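Side-chain contacts in putative molybdenum cofactor biosynthesis protein (Corynebacterium diphtheriae, PDB 2G2C), which probably takes part in molybdenum cofactor biosynthesis and may bind molybdopterin: residues D56-V59 with E60-T64; L27-L30 with Q31-S35; P158-F161 with E162-A166; A63-K67 with Q68-F72. All coordinates share one frame; numbering follows the deposited sequence.

Contact 1: D56-V59 with E60-T64; sequences DTVV and EAIAT
Asp56 and Glu60 open a run of four i to i+4 backbone bonds on the first turns of helix 55-67, with the chain passing from 56-59 into 60-64 without a break. Glu60 N reaches Asp56 O and Ala61 N reaches Thr57 O, each donor lying well off the plane of its carbonyl. The next is nearly along the carbonyl axis: Ile62 N meets Val58 O at 2.9 Å with a C=O...N angle of 167°. Ala63 N to Val59 O completes the series. On the buried side, Val58 and Ile62 cross at an angle, CG1 of Val58 meeting CD1 of Ile62 at 3.8 Å. That valine branch stands anti to its own N (chi1 175°) and leans forward along the helix, while the isoleucine chain runs back over the Val58 carbonyl, its CG1 3.4 Å from Val58 O. Both residues also rest on strand 5-13 and helix 87-92. Toward solvent, the extended chain of Glu60 carries OE1 to a water that donates to it and to Thr57 O, both at 2.8 Å; the Thr57 carbonyl thus accepts from Ala61 N and from this water. The hydroxyl of Thr57 turns back instead to Pro52 O. An apolar i/i+4 pair facing the sheet and a hydrated acidic chain on the outer side are the marks of an amphipathic helix, here packed on the parallel strands of an alpha/beta domain.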
ATOM      1  N   ASP A  56       0.754   3.147  15.537  1.00 11.95           N
ATOM      2  CA  ASP A  56       1.836   4.121  15.528  0.50 11.51           C
ATOM      3  C   ASP A  56       2.951   3.775  14.540  1.00 11.70           C
ATOM      4  O   ASP A  56       3.495   4.655  13.874  1.00 12.24           O
ATOM      5  CB  ASP A  56       2.386   4.278  16.936  0.50 11.59           C
ATOM      6  CG  ASP A  56       1.282   4.547  17.964  0.50 12.16           C
ATOM      7  OD1 ASP A  56       1.035   5.742  18.256  0.50 13.88           O
ATOM      8  OD2 ASP A  56       0.663   3.572  18.450  0.50 12.47           O
ATOM      9  N   THR A  57       3.292   2.497  14.469  1.00 11.51           N
ATOM     10  CA  THR A  57       4.363   2.064  13.563  1.00 11.80           C
ATOM     11  C   THR A  57       3.984   2.293  12.094  1.00 10.41           C
ATOM     12  O   THR A  57       4.799   2.758  11.275  1.00 12.55           O
ATOM     13  CB  THR A  57       4.698   0.604  13.768  1.00 12.97           C
ATOM     14  OG1 THR A  57       3.485  -0.157  13.800  1.00 14.45           O
ATOM     15  CG2 THR A  57       5.464   0.490  15.097  1.00 15.09           C
ATOM     16  N   VAL A  58       2.738   1.962  11.744  1.00 10.28           N
ATOM     17  CA  VAL A  58       2.311   2.167  10.344  1.00 11.14           C
ATOM     18  C   VAL A  58       2.179   3.666  10.007  1.00 10.36           C
ATOM     19  O   VAL A  58       2.657   4.140   8.971  1.00 11.93           O
ATOM     20  CB  VAL A  58       1.043   1.367  10.050  1.00 11.66           C
ATOM     21  CG1 VAL A  58       0.501   1.658   8.653  1.00 12.19           C
ATOM     22  CG2 VAL A  58       1.334  -0.122  10.229  1.00 11.44           C
ATOM     23  N   VAL A  59       1.570   4.435  10.923  1.00 10.85           N
ATOM     24  CA  VAL A  59       1.529   5.892  10.731  1.00 11.11           C
ATOM     25  C   VAL A  59       2.909   6.486  10.497  1.00 11.52           C
ATOM     26  O   VAL A  59       3.081   7.301   9.587  1.00 12.40           O
ATOM     27  CB  VAL A  59       0.846   6.647  11.926  1.00 11.54           C
ATOM     28  CG1 VAL A  59       1.083   8.191  11.809  1.00 11.26           C
ATOM     29  CG2 VAL A  59      -0.623   6.320  11.958  1.00 10.54           C
ATOM     30  N   GLU A  60       3.884   6.091  11.324  1.00 11.45           N
ATOM     31  CA  GLU A  60       5.234   6.658  11.177  1.00 12.62           C
ATOM     32  C   GLU A  60       5.811   6.290   9.815  1.00 12.07           C
ATOM     33  O   GLU A  60       6.405   7.118   9.141  1.00 12.00           O
ATOM     34  CB  GLU A  60       6.140   6.145  12.280  1.00 13.89           C
ATOM     35  CG  GLU A  60       7.539   6.623  12.180  1.00 17.90           C
ATOM     36  CD  GLU A  60       8.406   6.068  13.291  1.00 25.44           C
ATOM     37  OE1 GLU A  60       8.303   4.839  13.632  1.00 25.90           O
ATOM     38  OE2 GLU A  60       9.195   6.870  13.836  1.00 27.25           O
ATOM     39  N   ALA A  61       5.648   5.025   9.416  1.00 11.36           N
ATOM     40  CA  ALA A  61       6.160   4.590   8.111  1.00 11.73           C
ATOM     41  C   ALA A  61       5.511   5.315   6.916  1.00 10.64           C
ATOM     42  O   ALA A  61       6.193   5.671   5.941  1.00 12.68           O
ATOM     43  CB  ALA A  61       6.028   3.079   7.977  1.00 11.67           C
ATOM     44  N   ILE A  62       4.178   5.513   6.977  1.00 10.27           N
ATOM     45  CA  ILE A  62       3.522   6.217   5.891  1.00  9.66           C
ATOM     46  C   ILE A  62       3.932   7.693   5.833  1.00 10.28           C
ATOM     47  O   ILE A  62       4.217   8.221   4.746  1.00 11.33           O
ATOM     48  CB  ILE A  62       1.984   6.097   6.004  1.00  9.26           C
ATOM     49  CG1 ILE A  62       1.555   4.625   5.793  1.00 11.51           C
ATOM     50  CG2 ILE A  62       1.323   6.974   4.985  1.00 11.39           C
ATOM     51  CD1 ILE A  62       0.029   4.358   6.018  1.00 11.30           C
ATOM     52  N   ALA A  63       3.918   8.363   6.992  1.00 10.67           N
ATOM     53  CA  ALA A  63       4.251   9.784   7.046  1.00 11.23           C
ATOM     54  C   ALA A  63       5.702   9.973   6.537  1.00 11.95           C
ATOM     55  O   ALA A  63       6.000  10.918   5.794  1.00 11.71           O
ATOM     56  CB  ALA A  63       4.136  10.300   8.461  1.00 12.15           C
ATOM     57  N   THR A  64       6.605   9.079   6.939  1.00 11.72           N
ATOM     58  CA  THR A  64       7.986   9.152   6.462  1.00 12.63           C
ATOM     59  C   THR A  64       8.072   9.004   4.933  1.00 12.32           C
ATOM     60  O   THR A  64       8.764   9.771   4.240  1.00 13.63           O
ATOM     61  CB  THR A  64       8.857   8.104   7.170  1.00 13.90           C
ATOM     62  OG1 THR A  64       8.960   8.445   8.563  1.00 15.56           O
ATOM     63  CG2 THR A  64      10.223   8.065   6.541  1.00 13.17           C
TER
HETATM   64  O   HOH W   1       7.522   2.790  11.900  1.00 16.42           O

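Contact 2: L27-L30 with Q31-S35; sequences LPLL and QRLMS
Leu29 and Leu33 form the apolar i/i+4 pair of helix 26-34, a surface helix packed against the central sheet of this alpha/beta domain. Leu29 has CG anti to its N (chi1 170°), which swings the isobutyl group along the helix toward the next turn; Leu33, with CG beside its own N (chi1 -59°), leans back, and the two CD1 methyls meet at 3.9 Å. About half a turn earlier, Leu27 and Gln31 repeat this pairing of conformers with an amide in place of a methyl. The extended Gln31 chain folds back along the helix, setting its CD 3.8 Å from Leu27 CD1 and its NE2 3.5 Å from both Pro28 CA and Leu27 O. Arg32 also runs backward, its extended chain passing over the Pro28 carbonyl until NH1 stands 4.0 Å from Pro28 CB. Leu30 and selenomethionine Met34 point inward, onto Ile10 of strand 5-13 and Ile74 of strand 72-76, while Leu33 and Met34 also meet Trp150 of helix 143-153. Of the four backbone bonds, the last, Met34 N to Leu30 O, is more bent (146° at the hydrogen) than that of Gln31 N, and Met34 CG lies 3.1 Å from the same Leu30 O.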
ATOM      1  N   LEU A  27       8.121  -8.045  -0.297  1.00 13.71           N
ATOM      2  CA  LEU A  27       8.998  -7.082  -0.968  1.00 13.87           C
ATOM      3  C   LEU A  27       9.439  -7.566  -2.374  1.00 13.56           C
ATOM      4  O   LEU A  27       9.226  -6.869  -3.377  1.00 13.75           O
ATOM      5  CB  LEU A  27      10.216  -6.761  -0.065  1.00 14.52           C
ATOM      6  CG  LEU A  27      11.339  -5.983  -0.711  1.00 15.38           C
ATOM      7  CD1 LEU A  27      10.878  -4.611  -1.255  1.00 15.60           C
ATOM      8  CD2 LEU A  27      12.456  -5.871   0.287  1.00 16.11           C
ATOM      9  N   PRO A  28      10.101  -8.739  -2.460  1.00 13.56           N
ATOM     10  CA  PRO A  28      10.540  -9.193  -3.798  1.00 13.61           C
ATOM     11  C   PRO A  28       9.392  -9.470  -4.754  1.00 13.30           C
ATOM     12  O   PRO A  28       9.534  -9.239  -5.964  1.00 14.13           O
ATOM     13  CB  PRO A  28      11.341 -10.477  -3.519  1.00 14.43           C
ATOM     14  CG  PRO A  28      10.880 -10.941  -2.182  1.00 15.24           C
ATOM     15  CD  PRO A  28      10.533  -9.660  -1.397  1.00 13.92           C
ATOM     16  N   LEU A  29       8.276  -9.939  -4.210  1.00 12.14           N
ATOM     17  CA  LEU A  29       7.084 -10.118  -5.037  1.00 11.09           C
ATOM     18  C   LEU A  29       6.610  -8.763  -5.611  1.00 11.21           C
ATOM     19  O   LEU A  29       6.428  -8.610  -6.833  1.00 11.84           O
ATOM     20  CB  LEU A  29       5.956 -10.864  -4.308  1.00 11.24           C
ATOM     21  CG  LEU A  29       4.598 -10.883  -5.019  1.00 10.45           C
ATOM     22  CD1 LEU A  29       4.684 -11.525  -6.409  1.00 11.46           C
ATOM     23  CD2 LEU A  29       3.619 -11.595  -4.147  1.00 13.85           C
ATOM     24  N   LEU A  30       6.418  -7.787  -4.722  1.00 11.42           N
ATOM     25  CA  LEU A  30       6.034  -6.419  -5.202  1.00 11.97           C
ATOM     26  C   LEU A  30       7.016  -5.834  -6.218  1.00 12.70           C
ATOM     27  O   LEU A  30       6.586  -5.204  -7.199  1.00 14.71           O
ATOM     28  CB  LEU A  30       5.846  -5.449  -4.031  1.00 12.23           C
ATOM     29  CG  LEU A  30       4.561  -5.763  -3.243  1.00 14.67           C
ATOM     30  CD1 LEU A  30       4.637  -5.207  -1.818  1.00 15.40           C
ATOM     31  CD2 LEU A  30       3.287  -5.258  -3.998  1.00 16.49           C
ATOM     32  N   GLN A  31       8.325  -6.032  -5.990  1.00 13.31           N
ATOM     33  CA  GLN A  31       9.319  -5.571  -6.961  1.00 14.25           C
ATOM     34  C   GLN A  31       9.114  -6.234  -8.331  1.00 13.78           C
ATOM     35  O   GLN A  31       9.244  -5.564  -9.351  1.00 15.69           O
ATOM     36  CB  GLN A  31      10.730  -5.817  -6.447  1.00 14.96           C
ATOM     37  CG  GLN A  31      11.087  -4.896  -5.282  1.00 18.69           C
ATOM     38  CD  GLN A  31      12.415  -5.200  -4.626  1.00 23.28           C
ATOM     39  OE1 GLN A  31      13.265  -4.313  -4.507  1.00 27.56           O
ATOM     40  NE2 GLN A  31      12.613  -6.456  -4.207  1.00 22.57           N
ATOM     41  N   ARG A  32       8.778  -7.537  -8.353  1.00 13.63           N
ATOM     42  CA  ARG A  32       8.491  -8.206  -9.630  1.00 13.48           C
ATOM     43  C   ARG A  32       7.226  -7.656 -10.314  1.00 13.30           C
ATOM     44  O   ARG A  32       7.184  -7.460 -11.549  1.00 13.95           O
ATOM     45  CB  ARG A  32       8.368  -9.741  -9.424  1.00 13.67           C
ATOM     46  CG  ARG A  32       9.670 -10.407  -9.029  1.00 14.80           C
ATOM     47  CD  ARG A  32       9.534 -11.881  -8.709  1.00 16.01           C
ATOM     48  NE  ARG A  32      10.892 -12.430  -8.663  1.00 17.05           N
ATOM     49  CZ  ARG A  32      11.498 -12.943  -7.600  1.00 18.47           C
ATOM     50  NH1 ARG A  32      10.841 -13.127  -6.454  1.00 18.29           N
ATOM     51  NH2 ARG A  32      12.772 -13.348  -7.711  1.00 18.94           N
ATOM     52  N   LEU A  33       6.199  -7.414  -9.505  1.00 13.29           N
ATOM     53  CA  LEU A  33       4.942  -6.895 -10.042  1.00 14.11           C
ATOM     54  C   LEU A  33       5.125  -5.484 -10.593  1.00 14.69           C
ATOM     55  O   LEU A  33       4.478  -5.108 -11.592  1.00 15.28           O
ATOM     56  CB  LEU A  33       3.813  -6.950  -8.993  1.00 14.50           C
ATOM     57  CG  LEU A  33       3.545  -8.368  -8.481  1.00 12.40           C
ATOM     58  CD1 LEU A  33       2.678  -8.347  -7.249  1.00 13.69           C
ATOM     59  CD2 LEU A  33       2.897  -9.252  -9.575  1.00 13.45           C
HETATM   60  N   MSE A  34       6.016  -4.722  -9.953  1.00 13.55           N
HETATM   61  CA  MSE A  34       6.297  -3.346 -10.399  1.00 15.61           C
HETATM   62  C   MSE A  34       7.138  -3.264 -11.652  1.00 16.99           C
HETATM   63  O   MSE A  34       7.029  -2.296 -12.411  1.00 17.47           O
HETATM   64  CB  MSE A  34       6.986  -2.544  -9.295  1.00 15.77           C
HETATM   65  CG  MSE A  34       6.113  -2.257  -8.131  1.00 18.35           C
HETATM   66 SE   MSE A  34       7.191  -1.496  -6.684  0.80 26.53          SE
HETATM   67  CE  MSE A  34       5.701  -0.799  -5.642  1.00 26.83           C
ATOM     68  N   SER A  35       7.978  -4.271 -11.893  1.00 17.75           N
ATOM     69  CA  SER A  35       8.938  -4.219 -13.000  0.50 18.93           C
ATOM     70  C   SER A  35       8.257  -4.595 -14.316  1.00 20.26           C
ATOM     71  O   SER A  35       7.596  -5.619 -14.388  1.00 20.47           O
ATOM     72  CB  SER A  35      10.147  -5.111 -12.708  0.50 18.45           C
ATOM     73  OG  SER A  35       9.762  -6.474 -12.589  0.50 17.99           O
TER

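Contact 3: P158-F161 with E162-A166; sequences PNIF and EGLDA
Ile160 and Leu164 provide the main apolar contact of helix 157-165, their side chains lying side by side and pointing the same way, with CG2 of Ile160 3.9 Å from CD1 of Leu164. The same leucine methyl approaches the Phe161 ring obliquely, 4.2 Å from its CD1, so one methyl touches both an aliphatic and an aromatic neighbour. Leu164 gets there by keeping CG beside its own N (chi1 -65°), which carries the branch back over the preceding turn. Backbone hydrogen bonds hold the helix beneath these groups. Leu164 N binds Ile160 O at 2.8 Å, within the plane of the carbonyl, whereas Glu162 N to Pro158 O and Gly163 N to Asn159 O come in tilted from theirs. In the final turn Asp165 N reaches Phe161 O at 2.9 Å, bent to an N-H...O angle of 142°. Charge enters through Asp165, whose OD1 forms a salt bridge to NH2 of Arg71. Phe161 packs on the Arg71 backbone and Leu164 beside its guanidinium group, next to the salt bridge. This is a short C-terminal amphipathic helix, docked at the edge of the alpha/beta domain on the loop that leads into strand 72-76.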
ATOM      1  N   PRO A 158      -2.120   4.390 -14.241  1.00 18.53           N
ATOM      2  CA  PRO A 158      -2.024   5.513 -15.191  1.00 18.92           C
ATOM      3  C   PRO A 158      -3.212   6.480 -15.094  1.00 18.80           C
ATOM      4  O   PRO A 158      -3.023   7.694 -15.141  1.00 18.99           O
ATOM      5  CB  PRO A 158      -2.017   4.832 -16.562  1.00 19.62           C
ATOM      6  CG  PRO A 158      -1.829   3.406 -16.307  1.00 20.55           C
ATOM      7  CD  PRO A 158      -1.937   3.074 -14.905  1.00 19.37           C
ATOM      8  N   ASN A 159      -4.423   5.944 -14.964  1.00 16.85           N
ATOM      9  CA  ASN A 159      -5.622   6.771 -14.907  1.00 16.81           C
ATOM     10  C   ASN A 159      -5.697   7.617 -13.639  1.00 15.84           C
ATOM     11  O   ASN A 159      -6.082   8.787 -13.674  1.00 15.74           O
ATOM     12  CB  ASN A 159      -6.841   5.879 -15.057  1.00 17.82           C
ATOM     13  CG  ASN A 159      -6.762   5.037 -16.318  1.00 22.89           C
ATOM     14  OD1 ASN A 159      -7.194   5.487 -17.370  1.00 29.29           O
ATOM     15  ND2 ASN A 159      -6.120   3.868 -16.240  1.00 25.56           N
ATOM     16  N   ILE A 160      -5.319   7.013 -12.516  1.00 14.65           N
ATOM     17  CA  ILE A 160      -5.244   7.752 -11.245  1.00 14.91           C
ATOM     18  C   ILE A 160      -4.257   8.926 -11.354  1.00 14.34           C
ATOM     19  O   ILE A 160      -4.620  10.073 -11.013  1.00 14.20           O
ATOM     20  CB  ILE A 160      -4.923   6.837 -10.080  1.00 15.51           C
ATOM     21  CG1 ILE A 160      -6.093   5.842  -9.915  1.00 15.40           C
ATOM     22  CG2 ILE A 160      -4.695   7.661  -8.799  1.00 15.05           C
ATOM     23  CD1 ILE A 160      -5.884   4.730  -8.870  1.00 18.10           C
ATOM     24  N   PHE A 161      -3.028   8.667 -11.816  1.00 14.80           N
ATOM     25  CA  PHE A 161      -2.045   9.737 -11.838  1.00 14.51           C
ATOM     26  C   PHE A 161      -2.344  10.753 -12.929  1.00 15.13           C
ATOM     27  O   PHE A 161      -2.089  11.946 -12.748  1.00 15.87           O
ATOM     28  CB  PHE A 161      -0.626   9.172 -11.900  1.00 14.04           C
ATOM     29  CG  PHE A 161      -0.189   8.609 -10.574  1.00 13.72           C
ATOM     30  CD1 PHE A 161       0.121   9.443  -9.519  1.00 14.54           C
ATOM     31  CD2 PHE A 161      -0.194   7.242 -10.344  1.00 16.38           C
ATOM     32  CE1 PHE A 161       0.465   8.921  -8.274  1.00 16.83           C
ATOM     33  CE2 PHE A 161       0.156   6.721  -9.087  1.00 17.31           C
ATOM     34  CZ  PHE A 161       0.499   7.573  -8.063  1.00 17.40           C
ATOM     35  N   GLU A 162      -2.918  10.302 -14.035  1.00 15.80           N
ATOM     36  CA  GLU A 162      -3.349  11.274 -15.030  1.00 17.17           C
ATOM     37  C   GLU A 162      -4.404  12.220 -14.429  1.00 16.46           C
ATOM     38  O   GLU A 162      -4.353  13.438 -14.673  1.00 17.93           O
ATOM     39  CB  GLU A 162      -3.909  10.604 -16.286  1.00 18.51           C
ATOM     40  CG  GLU A 162      -4.321  11.581 -17.386  1.00 24.32           C
ATOM     41  CD  GLU A 162      -4.558  10.874 -18.706  1.00 40.19           C
ATOM     42  OE1 GLU A 162      -4.882  11.565 -19.707  1.00 36.54           O
ATOM     43  OE2 GLU A 162      -4.411   9.622 -18.740  1.00 35.66           O
ATOM     44  N   GLY A 163      -5.363  11.667 -13.669  1.00 15.06           N
ATOM     45  CA  GLY A 163      -6.380  12.479 -12.979  1.00 14.34           C
ATOM     46  C   GLY A 163      -5.770  13.423 -11.948  1.00 14.05           C
ATOM     47  O   GLY A 163      -6.093  14.633 -11.916  1.00 14.71           O
ATOM     48  N   LEU A 164      -4.882  12.906 -11.106  1.00 14.69           N
ATOM     49  CA  LEU A 164      -4.311  13.756 -10.058  1.00 14.41           C
ATOM     50  C   LEU A 164      -3.470  14.856 -10.665  1.00 14.99           C
ATOM     51  O   LEU A 164      -3.404  15.973 -10.122  1.00 15.84           O
ATOM     52  CB  LEU A 164      -3.449  12.952  -9.080  1.00 14.24           C
ATOM     53  CG  LEU A 164      -4.176  11.901  -8.231  1.00 12.77           C
ATOM     54  CD1 LEU A 164      -3.201  11.025  -7.433  1.00 11.88           C
ATOM     55  CD2 LEU A 164      -5.131  12.624  -7.274  1.00 13.76           C
ATOM     56  N   ASP A 165      -2.810  14.538 -11.773  1.00 15.92           N
ATOM     57  CA  ASP A 165      -1.824  15.474 -12.357  1.00 18.44           C
ATOM     58  C   ASP A 165      -2.397  16.474 -13.358  1.00 19.66           C
ATOM     59  O   ASP A 165      -1.647  17.328 -13.872  1.00 20.77           O
ATOM     60  CB  ASP A 165      -0.649  14.690 -12.973  1.00 17.93           C
ATOM     61  CG  ASP A 165       0.206  13.967 -11.918  1.00 19.84           C
ATOM     62  OD1 ASP A 165      -0.152  13.988 -10.718  1.00 20.33           O
ATOM     63  OD2 ASP A 165       1.212  13.357 -12.323  1.00 25.07           O
ATOM     64  N   ALA A 166      -3.700  16.393 -13.628  1.00 20.41           N
ATOM     65  CA  ALA A 166      -4.342  17.201 -14.673  1.00 22.29           C
ATOM     66  C   ALA A 166      -4.089  18.699 -14.476  1.00 23.67           C
ATOM     67  O   ALA A 166      -4.171  19.204 -13.348  1.00 24.12           O
ATOM     68  CB  ALA A 166      -5.836  16.909 -14.703  1.00 22.93           C
TER

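Contact 4: A63-K67 with Q68-F72; sequences ATALK and QGARF
Ala65 O is the focus of the polar contacts where helix 55-67 ends, because Ala70 N returns to it at 3.0 Å after the chain has turned. The main bond of Gln68 N is the helical one to Thr64 O; a second, to Ala65 O, is weak. Gly69 N reaches Leu66 O at 3.0 Å from above the carbonyl plane, 66° out of it. The positive phi of Gly69 (100°) reverses the backbone at this point, at angles where a CB would be pressed against the carbonyl O of Gln68. A water spans the turn, donating to Leu66 O and Ala70 O at 2.8 Å each. The apolar contact is between CB of Ala65 and CB of Ala70, 4.2 Å apart across the turn, and both rest on Ala9 of strand 5-13. On the outer side, Gln68 and Thr64 run alongside each other: Gln68 CG lies 3.2 Å from Thr64 O, and its NE2 faces the Thr64 CG2 methyl at 3.6 Å. With its 6 to 1 bond from Ala70 N to Ala65 O, the inner bond of Gly69 N to Leu66 O and the alanine pair bridging the turn, this is a Schellman C-cap that sends the chain from helix 55-67 toward strand 72-76.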
ATOM      1  N   ALA A  63       3.918   8.363   6.992  1.00 10.67           N
ATOM      2  CA  ALA A  63       4.251   9.784   7.046  1.00 11.23           C
ATOM      3  C   ALA A  63       5.702   9.973   6.537  1.00 11.95           C
ATOM      4  O   ALA A  63       6.000  10.918   5.794  1.00 11.71           O
ATOM      5  CB  ALA A  63       4.136  10.300   8.461  1.00 12.15           C
ATOM      6  N   THR A  64       6.605   9.079   6.939  1.00 11.72           N
ATOM      7  CA  THR A  64       7.986   9.152   6.462  1.00 12.63           C
ATOM      8  C   THR A  64       8.072   9.004   4.933  1.00 12.32           C
ATOM      9  O   THR A  64       8.764   9.771   4.240  1.00 13.63           O
ATOM     10  CB  THR A  64       8.857   8.104   7.170  1.00 13.90           C
ATOM     11  OG1 THR A  64       8.960   8.445   8.563  1.00 15.56           O
ATOM     12  CG2 THR A  64      10.223   8.065   6.541  1.00 13.17           C
ATOM     13  N   ALA A  65       7.383   7.996   4.395  1.00 11.32           N
ATOM     14  CA  ALA A  65       7.427   7.835   2.945  1.00 11.76           C
ATOM     15  C   ALA A  65       6.859   9.056   2.206  1.00 11.73           C
ATOM     16  O   ALA A  65       7.413   9.494   1.188  1.00 12.58           O
ATOM     17  CB  ALA A  65       6.695   6.585   2.531  1.00 12.47           C
ATOM     18  N   LEU A  66       5.748   9.609   2.703  1.00 12.20           N
ATOM     19  CA  LEU A  66       5.166  10.807   2.083  1.00 11.69           C
ATOM     20  C   LEU A  66       6.168  11.978   2.122  1.00 12.13           C
ATOM     21  O   LEU A  66       6.278  12.704   1.162  1.00 14.71           O
ATOM     22  CB  LEU A  66       3.869  11.204   2.777  1.00 11.91           C
ATOM     23  CG  LEU A  66       2.715  10.208   2.565  1.00 10.49           C
ATOM     24  CD1 LEU A  66       1.615  10.539   3.583  1.00 13.01           C
ATOM     25  CD2 LEU A  66       2.132  10.264   1.152  1.00 12.91           C
ATOM     26  N   LYS A  67       6.830  12.172   3.254  1.00 13.89           N
ATOM     27  CA  LYS A  67       7.825  13.258   3.407  1.00 15.57           C
ATOM     28  C   LYS A  67       8.957  13.102   2.401  1.00 15.46           C
ATOM     29  O   LYS A  67       9.518  14.094   1.881  1.00 16.61           O
ATOM     30  CB  LYS A  67       8.378  13.245   4.824  1.00 17.13           C
ATOM     31  CG  LYS A  67       7.467  13.933   5.838  1.00 20.44           C
ATOM     32  CD  LYS A  67       8.031  13.913   7.268  1.00 25.22           C
ATOM     33  CE  LYS A  67       9.469  14.337   7.346  1.00 31.44           C
ATOM     34  NZ  LYS A  67       9.888  14.349   8.790  1.00 30.04           N
ATOM     35  N   GLN A  68       9.310  11.839   2.134  1.00 14.99           N
ATOM     36  CA  GLN A  68      10.418  11.556   1.205  1.00 16.28           C
ATOM     37  C   GLN A  68       9.988  11.714  -0.253  1.00 15.75           C
ATOM     38  O   GLN A  68      10.822  11.622  -1.175  1.00 17.51           O
ATOM     39  CB  GLN A  68      10.994  10.178   1.487  1.00 17.22           C
ATOM     40  CG  GLN A  68      11.619  10.153   2.900  1.00 21.68           C
ATOM     41  CD  GLN A  68      12.440   8.928   3.240  1.00 31.03           C
ATOM     42  OE1 GLN A  68      12.563   7.981   2.449  1.00 31.66           O
ATOM     43  NE2 GLN A  68      13.019   8.941   4.451  1.00 31.18           N
ATOM     44  N   GLY A  69       8.706  11.997  -0.466  1.00 14.36           N
ATOM     45  CA  GLY A  69       8.207  12.271  -1.803  1.00 14.84           C
ATOM     46  C   GLY A  69       7.502  11.096  -2.474  1.00 13.61           C
ATOM     47  O   GLY A  69       7.202  11.162  -3.677  1.00 14.72           O
ATOM     48  N   ALA A  70       7.268   9.996  -1.742  1.00 12.19           N
ATOM     49  CA  ALA A  70       6.540   8.886  -2.398  1.00 11.70           C
ATOM     50  C   ALA A  70       5.124   9.301  -2.794  1.00 12.28           C
ATOM     51  O   ALA A  70       4.392   9.937  -2.015  1.00 12.85           O
ATOM     52  CB  ALA A  70       6.483   7.696  -1.477  1.00 11.64           C
ATOM     53  N   ARG A  71       4.788   8.961  -4.035  1.00 11.27           N
ATOM     54  CA  ARG A  71       3.422   9.194  -4.520  1.00 11.51           C
ATOM     55  C   ARG A  71       2.600   7.901  -4.655  1.00 12.00           C
ATOM     56  O   ARG A  71       1.422   7.951  -4.932  1.00 11.38           O
ATOM     57  CB  ARG A  71       3.397  10.026  -5.804  1.00 12.90           C
ATOM     58  CG  ARG A  71       3.937  11.449  -5.553  1.00 13.13           C
ATOM     59  CD  ARG A  71       3.611  12.330  -6.734  1.00 13.36           C
ATOM     60  NE  ARG A  71       2.172  12.497  -6.942  1.00 13.10           N
ATOM     61  CZ  ARG A  71       1.597  12.743  -8.120  1.00 13.39           C
ATOM     62  NH1 ARG A  71       2.349  12.913  -9.234  1.00 13.96           N
ATOM     63  NH2 ARG A  71       0.258  12.827  -8.181  1.00 14.56           N
ATOM     64  N   PHE A  72       3.256   6.753  -4.442  1.00 10.83           N
ATOM     65  CA  PHE A  72       2.556   5.473  -4.434  1.00 10.80           C
ATOM     66  C   PHE A  72       3.126   4.720  -3.259  1.00 11.67           C
ATOM     67  O   PHE A  72       4.342   4.523  -3.190  1.00 11.53           O
ATOM     68  CB  PHE A  72       2.781   4.698  -5.741  1.00 10.98           C
ATOM     69  CG  PHE A  72       2.180   3.324  -5.716  1.00 12.97           C
ATOM     70  CD1 PHE A  72       0.831   3.151  -5.456  1.00 14.18           C
ATOM     71  CD2 PHE A  72       2.956   2.184  -5.910  1.00 16.52           C
ATOM     72  CE1 PHE A  72       0.253   1.867  -5.408  1.00 13.92           C
ATOM     73  CE2 PHE A  72       2.368   0.894  -5.850  1.00 18.47           C
ATOM     74  CZ  PHE A  72       1.035   0.747  -5.620  1.00 14.53           C
TER
HETATM   75  O   HOH W   2       4.648  12.523  -1.054  1.00 17.63           O

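How the contacts relate
Each contact is local, made along a helix or round its end, and in sequence none encloses or crosses another. Contact 2 comes first, on helix 26-34. Helix 55-67 then carries contact 1 and, after the shared Ala63 and Thr64, contact 4, which closes the turn into strand 72-76; the centres of these two lie about 10 Å apart. Contact 3 follows on the C-terminal helix. Contact 4 is the meeting point in space: Phe72 CE2 packs 3.7 Å from Met34 CE of contact 2, and Arg71 NH2 bridges to Asp165 OD1 of contact 3 at 2.8 Å. Contact 1 touches neither contact 2 nor contact 3. Residues 71-72 thus join helix 26-34 and helix 157-165 at the start of strand 72-76.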